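Local coordinates for protein putative cell surface hydrolase (Lactobacillus plantarum, PDB 3LP5) that is probably a cell surface hydrolase of the alpha/beta hydrolase fold, with a natural substrate that is not known, at residues L103-G108 against M132-P137. Numbering follows the deposited sequence.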
ATOM      1  N   LEU A 103       2.807   1.920   1.729  1.00 11.86           N
ATOM      2  CA  LEU A 103       1.521   2.249   1.182  1.00 12.22           C
ATOM      3  C   LEU A 103       1.340   1.411  -0.081  1.00 11.90           C
ATOM      4  O   LEU A 103       2.200   1.442  -0.974  1.00 13.01           O
ATOM      5  CB  LEU A 103       1.416   3.731   0.810  1.00 11.69           C
ATOM      6  CG  LEU A 103       0.095   4.183   0.180  1.00 13.60           C
ATOM      7  CD1 LEU A 103      -1.063   4.205   1.129  1.00 13.44           C
ATOM      8  CD2 LEU A 103       0.149   5.589  -0.454  1.00 13.55           C
ATOM      9  N   GLY A 104       0.218   0.705  -0.183  1.00 11.99           N
ATOM     10  CA  GLY A 104      -0.126  -0.082  -1.388  1.00 12.09           C
ATOM     11  C   GLY A 104      -1.454   0.377  -1.960  1.00 14.46           C
ATOM     12  O   GLY A 104      -2.515   0.302  -1.297  1.00 14.55           O
ATOM     13  N   HIS A 105      -1.435   0.865  -3.199  1.00 13.41           N
ATOM     14  CA  HIS A 105      -2.677   1.289  -3.808  1.00 13.82           C
ATOM     15  C   HIS A 105      -3.173   0.203  -4.735  1.00 13.41           C
ATOM     16  O   HIS A 105      -2.425  -0.313  -5.561  1.00 12.25           O
ATOM     17  CB  HIS A 105      -2.502   2.619  -4.574  1.00 14.49           C
ATOM     18  CG  HIS A 105      -3.763   3.091  -5.223  1.00 20.44           C
ATOM     19  ND1 HIS A 105      -3.799   3.598  -6.500  1.00 23.71           N
ATOM     20  CD2 HIS A 105      -5.048   3.110  -4.775  1.00 26.97           C
ATOM     21  CE1 HIS A 105      -5.045   3.912  -6.821  1.00 29.00           C
ATOM     22  NE2 HIS A 105      -5.827   3.625  -5.789  1.00 30.53           N
ATOM     23  N   SER A 106      -4.441  -0.167  -4.580  1.00 13.68           N
ATOM     24  CA  SER A 106      -5.057  -1.119  -5.511  1.00 14.38           C
ATOM     25  C   SER A 106      -4.232  -2.423  -5.461  1.00 13.83           C
ATOM     26  O   SER A 106      -3.958  -2.891  -4.377  1.00 13.36           O
ATOM     27  CB  SER A 106      -5.144  -0.478  -6.918  1.00 15.84           C
ATOM     28  OG  SER A 106      -5.569  -1.415  -7.912  1.00 21.20           O
ATOM     29  N   ASN A 107      -3.801  -2.993  -6.587  1.00 14.40           N
ATOM     30  CA  ASN A 107      -2.959  -4.210  -6.539  1.00 13.81           C
ATOM     31  C   ASN A 107      -1.681  -4.014  -5.738  1.00 12.76           C
ATOM     32  O   ASN A 107      -1.078  -4.966  -5.235  1.00 12.52           O
ATOM     33  CB  ASN A 107      -2.567  -4.614  -7.945  1.00 14.23           C
ATOM     34  CG  ASN A 107      -3.731  -5.190  -8.751  1.00 18.51           C
ATOM     35  OD1 ASN A 107      -4.771  -5.490  -8.230  1.00 17.54           O
ATOM     36  ND2 ASN A 107      -3.534  -5.307 -10.050  1.00 23.60           N
ATOM     37  N   GLY A 108      -1.236  -2.783  -5.596  1.00 12.86           N
ATOM     38  CA  GLY A 108      -0.043  -2.526  -4.764  1.00 11.40           C
ATOM     39  C   GLY A 108      -0.190  -3.101  -3.354  1.00 12.01           C
ATOM     40  O   GLY A 108       0.798  -3.556  -2.732  1.00 10.65           O
ATOM     41  N   MET A 132      -0.564   0.650   5.036  1.00 11.29           N
ATOM     42  CA  MET A 132      -1.918   1.056   4.606  1.00 11.51           C
ATOM     43  C   MET A 132      -2.149   0.535   3.180  1.00 12.63           C
ATOM     44  O   MET A 132      -1.294   0.692   2.276  1.00 12.98           O
ATOM     45  CB  MET A 132      -2.116   2.585   4.708  1.00 12.07           C
ATOM     46  CG  MET A 132      -3.387   3.215   4.015  1.00 12.59           C
ATOM     47  SD  MET A 132      -3.566   5.027   4.352  1.00  5.84           S
ATOM     48  CE  MET A 132      -4.121   4.926   6.027  1.00 12.44           C
ATOM     49  N   THR A 133      -3.314  -0.061   2.977  1.00 12.34           N
ATOM     50  CA  THR A 133      -3.710  -0.477   1.645  1.00 13.88           C
ATOM     51  C   THR A 133      -4.963   0.268   1.230  1.00 13.55           C
ATOM     52  O   THR A 133      -5.805   0.632   2.101  1.00 14.25           O
ATOM     53  CB  THR A 133      -3.883  -2.020   1.520  1.00 13.64           C
ATOM     54  OG1 THR A 133      -5.024  -2.453   2.243  1.00 16.44           O
ATOM     55  CG2 THR A 133      -2.613  -2.769   2.074  1.00 12.88           C
ATOM     56  N   ILE A 134      -5.068   0.538  -0.063  1.00 11.80           N
ATOM     57  CA  ILE A 134      -6.217   1.308  -0.558  1.00 12.21           C
ATOM     58  C   ILE A 134      -6.950   0.490  -1.585  1.00 12.28           C
ATOM     59  O   ILE A 134      -6.421   0.250  -2.681  1.00 13.03           O
ATOM     60  CB  ILE A 134      -5.820   2.656  -1.161  1.00 13.30           C
ATOM     61  CG1 ILE A 134      -5.062   3.514  -0.119  1.00 16.70           C
ATOM     62  CG2 ILE A 134      -7.055   3.447  -1.541  1.00 12.32           C
ATOM     63  CD1 ILE A 134      -4.128   4.507  -0.794  1.00 20.26           C
ATOM     64  N   ALA A 135      -8.186   0.098  -1.270  1.00 11.38           N
ATOM     65  CA  ALA A 135      -8.989  -0.678  -2.235  1.00 12.57           C
ATOM     66  C   ALA A 135      -8.255  -1.849  -2.884  1.00 13.02           C
ATOM     67  O   ALA A 135      -8.253  -2.023  -4.119  1.00 14.31           O
ATOM     68  CB  ALA A 135      -9.598   0.278  -3.311  1.00 14.14           C
ATOM     69  N   SER A 136      -7.631  -2.692  -2.059  1.00 12.89           N
ATOM     70  CA  SER A 136      -6.822  -3.779  -2.620  1.00 11.79           C
ATOM     71  C   SER A 136      -7.718  -4.996  -2.766  1.00 11.21           C
ATOM     72  O   SER A 136      -8.382  -5.398  -1.804  1.00 13.49           O
ATOM     73  CB  SER A 136      -5.622  -4.076  -1.725  1.00 12.04           C
ATOM     74  OG  SER A 136      -4.721  -2.952  -1.681  1.00 14.06           O
ATOM     75  N   PRO A 137      -7.774  -5.579  -3.980  1.00 11.04           N
ATOM     76  CA  PRO A 137      -8.674  -6.666  -4.220  1.00 10.41           C
ATOM     77  C   PRO A 137      -8.177  -8.046  -3.732  1.00 11.07           C
ATOM     78  O   PRO A 137      -7.745  -8.897  -4.538  1.00 11.17           O
ATOM     79  CB  PRO A 137      -8.861  -6.605  -5.740  1.00 11.42           C
ATOM     80  CG  PRO A 137      -7.536  -6.130  -6.261  1.00 10.48           C
ATOM     81  CD  PRO A 137      -7.032  -5.179  -5.210  1.00 10.81           C
TER
HETATM   82  O   HOH W   1      -8.400  -0.849  -6.488  1.00 25.48           O
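Leu103 pairs with Met132, Gly104 with Thr133 and His105 with Ile134 in parallel. The axes of the short segments 103-105 and 132-134 approach to 4.8 Å and are inclined by 11°. Gly104 is bonded through both its N and its O. Its N donates to Met132 O at 2.9 Å, and its O accepts from Ile134 N. Ser106 N then donates to Ile134 O at 2.8 Å, so the pairing continues past the end of strand 99-105. Leu103, His105, Met132 and Ile134 lie on one face of the sheet, where helix 217-231 covers Leu103 and Met132. Leu103 CD1 meets Ile134 CD1 at 3.6 Å and also touches Met132 CG. The His105 ring turns an edge to Ile134, with CD2 3.7 Å from Ile134 CB. The ring also lies against Ser106 CB, which sits over one face.

Beyond the strands, Ser136 OG donates to Ser106 O at 2.8 Å, in the carbonyl plane and on a lone pair. Its chi1 of -65° sets OG beside its own backbone N and directs it to this carbonyl. Replacing Ser136 by an alanine removes the hydroxyl, and Ser106 O would probably lose this donor, with the turn tied less firmly to the loop after strand 127-134. Pro137 CG packs 3.5 Å from Asn107 OD1, the two side chains crossing at about a right angle. A water donates to Ala135 O and makes a weak bond to Ser106 OG.

Ser106 has a positive phi of 59°, a strained conformation consistent with the nucleophile elbow of the GxSxG pattern. Gly104 and Gly108 fit this: a CB on either would clash with the backbone of the turn. The pattern is consistent with Ser106 being the nucleophile of an alpha/beta hydrolase, its backbone fixed at both N and O by the neighbouring segment.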